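Local coordinates for protein telomerase reverse transcriptase (Candida tropicalis MYA-3404, PDB 6ZD1) that probably extends telomeres as the reverse transcriptase of telomerase, adding DNA repeats to chromosome ends by copying a template within the enzyme's own RNA, at residues Tyr279-Val284 / Ile432-Ser437; Cys247-Gln252 / Gln464-Ser469. All coordinates share one frame; numbering follows the deposited sequence.

Contact 1: Tyr279-Val284 / Ile432-Ser437; sequences YTLSPV and IEVCHS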
# COMPACT_ATOMS: atom_id res chain seq x y z
N TYR A 279 8.41 -9.81 18.74
CA TYR A 279 8.11 -10.81 19.76
C TYR A 279 6.74 -10.66 20.41
O TYR A 279 6.26 -11.63 21.02
CB TYR A 279 9.18 -10.78 20.86
CG TYR A 279 10.58 -11.11 20.39
CD1 TYR A 279 11.49 -10.10 20.10
CD2 TYR A 279 10.99 -12.42 20.24
CE1 TYR A 279 12.77 -10.40 19.67
CE2 TYR A 279 12.27 -12.73 19.82
CZ TYR A 279 13.16 -11.72 19.53
OH TYR A 279 14.43 -12.02 19.11
N THR A 280 6.10 -9.50 20.32
CA THR A 280 4.80 -9.32 20.95
C THR A 280 3.68 -9.06 19.95
O THR A 280 2.68 -9.79 19.95
CB THR A 280 4.87 -8.18 21.98
OG1 THR A 280 5.94 -8.43 22.90
CG2 THR A 280 3.57 -8.09 22.76
N LEU A 281 3.83 -8.08 19.06
CA LEU A 281 2.74 -7.72 18.16
C LEU A 281 2.53 -8.77 17.08
O LEU A 281 1.39 -9.16 16.79
CB LEU A 281 3.00 -6.35 17.51
CG LEU A 281 2.64 -5.11 18.33
CD1 LEU A 281 2.82 -3.86 17.49
CD2 LEU A 281 1.22 -5.21 18.86
N SER A 282 3.62 -9.23 16.46
CA SER A 282 3.48 -10.25 15.42
C SER A 282 2.83 -11.53 15.94
O SER A 282 1.92 -12.04 15.27
CB SER A 282 4.85 -10.53 14.79
OG SER A 282 4.75 -11.50 13.76
N PRO A 283 3.21 -12.08 17.10
CA PRO A 283 2.48 -13.26 17.60
C PRO A 283 1.01 -12.99 17.86
O PRO A 283 0.17 -13.84 17.52
CB PRO A 283 3.23 -13.61 18.89
CG PRO A 283 4.60 -13.10 18.68
CD PRO A 283 4.40 -11.81 17.93
N VAL A 284 0.67 -11.83 18.43
CA VAL A 284 -0.73 -11.52 18.71
C VAL A 284 -1.54 -11.54 17.42
O VAL A 284 -2.62 -12.12 17.35
CB VAL A 284 -0.85 -10.18 19.44
CG1 VAL A 284 -2.29 -9.67 19.40
CG2 VAL A 284 -0.39 -10.32 20.88
N ILE A 432 -4.71 -11.07 25.19
CA ILE A 432 -5.81 -10.23 25.66
C ILE A 432 -5.28 -8.89 26.15
O ILE A 432 -5.89 -7.84 25.91
CB ILE A 432 -6.62 -10.95 26.76
CG1 ILE A 432 -7.28 -12.21 26.20
CG2 ILE A 432 -7.67 -10.01 27.34
CD1 ILE A 432 -8.23 -11.94 25.05
N GLU A 433 -4.13 -8.89 26.82
CA GLU A 433 -3.60 -7.65 27.37
C GLU A 433 -3.14 -6.71 26.26
O GLU A 433 -3.43 -5.51 26.30
CB GLU A 433 -2.44 -7.95 28.32
CG GLU A 433 -2.01 -6.76 29.15
CD GLU A 433 -0.89 -7.10 30.12
OE1 GLU A 433 0.26 -7.28 29.66
OE2 GLU A 433 -1.16 -7.19 31.33
N VAL A 434 -2.44 -7.24 25.25
CA VAL A 434 -1.95 -6.40 24.17
C VAL A 434 -3.10 -5.89 23.32
O VAL A 434 -3.11 -4.73 22.88
CB VAL A 434 -0.91 -7.17 23.33
CG1 VAL A 434 -0.45 -6.34 22.14
CG2 VAL A 434 0.27 -7.56 24.20
N CYS A 435 -4.11 -6.73 23.06
CA CYS A 435 -5.28 -6.28 22.32
C CYS A 435 -5.98 -5.14 23.06
O CYS A 435 -6.28 -4.09 22.46
CB CYS A 435 -6.24 -7.44 22.09
SG CYS A 435 -5.65 -8.69 20.90
N HIS A 436 -6.22 -5.32 24.36
CA HIS A 436 -6.85 -4.26 25.15
C HIS A 436 -5.98 -3.00 25.17
O HIS A 436 -6.50 -1.89 25.07
CB HIS A 436 -7.12 -4.74 26.57
CG HIS A 436 -8.26 -5.70 26.67
ND1 HIS A 436 -8.92 -5.95 27.86
CD2 HIS A 436 -8.86 -6.47 25.74
CE1 HIS A 436 -9.87 -6.83 27.65
NE2 HIS A 436 -9.86 -7.17 26.37
N SER A 437 -4.67 -3.17 25.30
CA SER A 437 -3.78 -2.01 25.31
C SER A 437 -3.84 -1.25 23.99
O SER A 437 -3.87 -0.01 23.98
CB SER A 437 -2.35 -2.45 25.60
OG SER A 437 -1.45 -1.36 25.52

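Contact 2: Cys247-Gln252 / Gln464-Ser469; sequences CVPLKQ and QGFSLS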
# COMPACT_ATOMS: atom_id res chain seq x y z
N CYS A 247 -3.21 6.80 11.52
CA CYS A 247 -2.28 6.98 12.62
C CYS A 247 -1.08 6.08 12.39
O CYS A 247 -1.22 4.85 12.33
CB CYS A 247 -2.95 6.67 13.96
SG CYS A 247 -2.24 7.55 15.36
N VAL A 248 0.09 6.68 12.23
CA VAL A 248 1.33 5.96 11.97
C VAL A 248 2.07 5.77 13.30
O VAL A 248 2.41 6.76 13.94
CB VAL A 248 2.22 6.71 10.96
CG1 VAL A 248 3.46 5.89 10.64
CG2 VAL A 248 1.44 7.04 9.70
N PRO A 249 2.31 4.53 13.72
CA PRO A 249 2.92 4.32 15.05
C PRO A 249 4.29 4.96 15.16
O PRO A 249 5.16 4.76 14.30
CB PRO A 249 3.00 2.79 15.15
CG PRO A 249 1.96 2.29 14.21
CD PRO A 249 1.94 3.27 13.07
N LEU A 250 4.48 5.74 16.22
CA LEU A 250 5.78 6.30 16.54
C LEU A 250 6.68 5.23 17.13
O LEU A 250 6.28 4.49 18.03
CB LEU A 250 5.65 7.46 17.52
CG LEU A 250 5.32 8.84 16.94
CD1 LEU A 250 5.32 9.87 18.05
CD2 LEU A 250 6.32 9.21 15.85
N LYS A 251 7.91 5.15 16.63
CA LYS A 251 8.88 4.22 17.17
C LYS A 251 9.59 4.78 18.40
O LYS A 251 10.60 4.21 18.83
CB LYS A 251 9.91 3.85 16.10
CG LYS A 251 9.32 3.65 14.71
CD LYS A 251 8.26 2.56 14.69
CE LYS A 251 7.74 2.31 13.29
NZ LYS A 251 8.81 1.83 12.37
N GLN A 252 9.08 5.87 18.97
CA GLN A 252 9.67 6.51 20.14
C GLN A 252 8.61 6.70 21.21
O GLN A 252 7.41 6.58 20.97
CB GLN A 252 10.28 7.87 19.80
CG GLN A 252 11.07 7.92 18.52
CD GLN A 252 11.43 9.34 18.15
OE1 GLN A 252 12.30 9.95 18.76
NE2 GLN A 252 10.74 9.87 17.15
N GLN A 464 -7.13 3.71 12.31
CA GLN A 464 -6.61 3.02 11.14
C GLN A 464 -5.12 3.32 11.02
O GLN A 464 -4.70 4.47 11.14
CB GLN A 464 -7.36 3.46 9.89
CG GLN A 464 -7.11 2.59 8.68
CD GLN A 464 -7.92 3.03 7.49
OE1 GLN A 464 -8.99 3.63 7.63
NE2 GLN A 464 -7.42 2.75 6.29
N GLY A 465 -4.32 2.28 10.80
CA GLY A 465 -2.88 2.42 10.72
C GLY A 465 -2.11 1.70 11.81
O GLY A 465 -0.87 1.60 11.70
N PHE A 466 -2.76 1.22 12.86
CA PHE A 466 -2.08 0.40 13.85
C PHE A 466 -2.06 -1.07 13.42
O PHE A 466 -2.79 -1.49 12.52
CB PHE A 466 -2.76 0.53 15.22
CG PHE A 466 -2.35 1.76 15.97
CD1 PHE A 466 -1.24 1.74 16.80
CD2 PHE A 466 -3.06 2.94 15.84
CE1 PHE A 466 -0.86 2.88 17.49
CE2 PHE A 466 -2.68 4.08 16.53
CZ PHE A 466 -1.58 4.04 17.35
N SER A 467 -1.22 -1.84 14.11
CA SER A 467 -0.91 -3.20 13.67
C SER A 467 -2.16 -4.07 13.59
O SER A 467 -2.33 -4.85 12.64
CB SER A 467 0.12 -3.82 14.61
OG SER A 467 1.23 -2.97 14.78
N LEU A 468 -3.04 -3.97 14.58
CA LEU A 468 -4.16 -4.88 14.72
C LEU A 468 -5.49 -4.29 14.26
O LEU A 468 -6.51 -4.98 14.35
CB LEU A 468 -4.29 -5.34 16.17
CG LEU A 468 -3.00 -5.80 16.87
CD1 LEU A 468 -3.29 -6.17 18.32
CD2 LEU A 468 -2.37 -6.97 16.12
N SER A 469 -5.50 -3.05 13.76
CA SER A 469 -6.77 -2.39 13.46
C SER A 469 -7.56 -3.16 12.40
O SER A 469 -8.77 -3.36 12.53
CB SER A 469 -6.52 -0.95 13.00
OG SER A 469 -5.87 -0.21 14.02

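Contact 1: Tyr279-Val284 / Ile432-Ser437
Between Leu281 and Val284, which both touch Val434 across the contact, Ser282 OG is gripped by two hydrogen bonds, one with Glu668 OE2 and one with Gln286 NE2. The motif is a near-perpendicular helix pair inside the reverse transcriptase region. The axes of 279-284 and 432-437 make an angle of 96° and come within 10.3 Å. The first helix has a wider pi-type turn at 279-281 and is kinked at Pro283, whose N lacks the usual helical bond. Val284 N still bonds to Thr280 O at 3.2 Å, one turn apart, and the side chains of both residues start toward the other helix.

Val434 is the centre of the contact and meets Thr280, Leu281 and Val284. Its two methyls are split between partners. Val434 CG2 meets Thr280 CG2 at 3.6 Å. Val434 CG1 lies 3.9 Å from Leu281 CD2, while Val284 CG2 rests 4.0 Å from Val434 CB. A chi1 of -54° puts Thr280 OG1 beside its own N and leaves CG2 anti to that N, facing the valine. The contact between the two segments is thus apolar, and every touching residue is buried. Tyr276 touches both Leu281 and Val434 from the preceding turn of helix 263-298. Ile426 and Ile431 pack on Val284. The other branch of Val284 goes to Cys435: chi1 of 165° sets Val284 CG1 anti to the backbone N, 3.8 Å from Cys435 SG.

Contact 2: Cys247-Gln252 / Gln464-Ser469
Cys247 N donates to Gln464 O at 2.8 Å in a nearly straight bond (173° at the hydrogen), close to the line of the C=O bond. It joins strand 244-249, an edge strand of the mixed sheet, to the loop before helix 469-484. The QGFSLS sequence of this loop fits motif B' of telomerase reverse transcriptases.

The tight part lies around Cys247 and Gly465. Gly465, with a positive phi of 115°, makes a CH...O contact from its CA to Cys247 O at 3.4 Å. Pro249 CD lies 3.5 Å from Gly465 O. Next to it, Cys247 CB sits 3.7 Å from Phe466 CE2. The torsion that sets the sulfur anti to the backbone N (chi1 -153°) puts Cys247 SG obliquely beside the Phe466 ring, 4.8 Å from its centroid, as a sulfur-aromatic contact.

The other side is looser. Pro249 CG comes only to 4.2 Å from Phe466 CD1, again obliquely. Val248 turns its side chain away to an exposed position, and the Gln464 side chain also starts away from the strand. Beyond the contact, Val248 bonds through its backbone to Lys233, and Phe463 touches Cys247.

One main-chain bond fixes the loop to the strand. The side chains add apolar and sulfur-aromatic contacts, so the junction rests on shape more than on charge.

The two contacts lie about 13 Å apart, centre to centre, within the reverse transcriptase range. Contact 1 is nested inside the loop closed by contact 2: the order is 247-252, 279-284, 432-437, 464-469. Helix 263-298 ties them together. Its Leu281 CD1 packs 3.3 Å from Ser467 OG, and its Val284 CG1 lies 3.8 Å from Leu468 CD1. The loop at 464-469 therefore rests against both the edge strand of the mixed sheet and the helix pair. Helix 428-440 and the 464-469 loop flank strands 443-446 and 454-458 in sequence. Together the contacts bring parts of the reverse transcriptase region far apart in sequence into one packed unit.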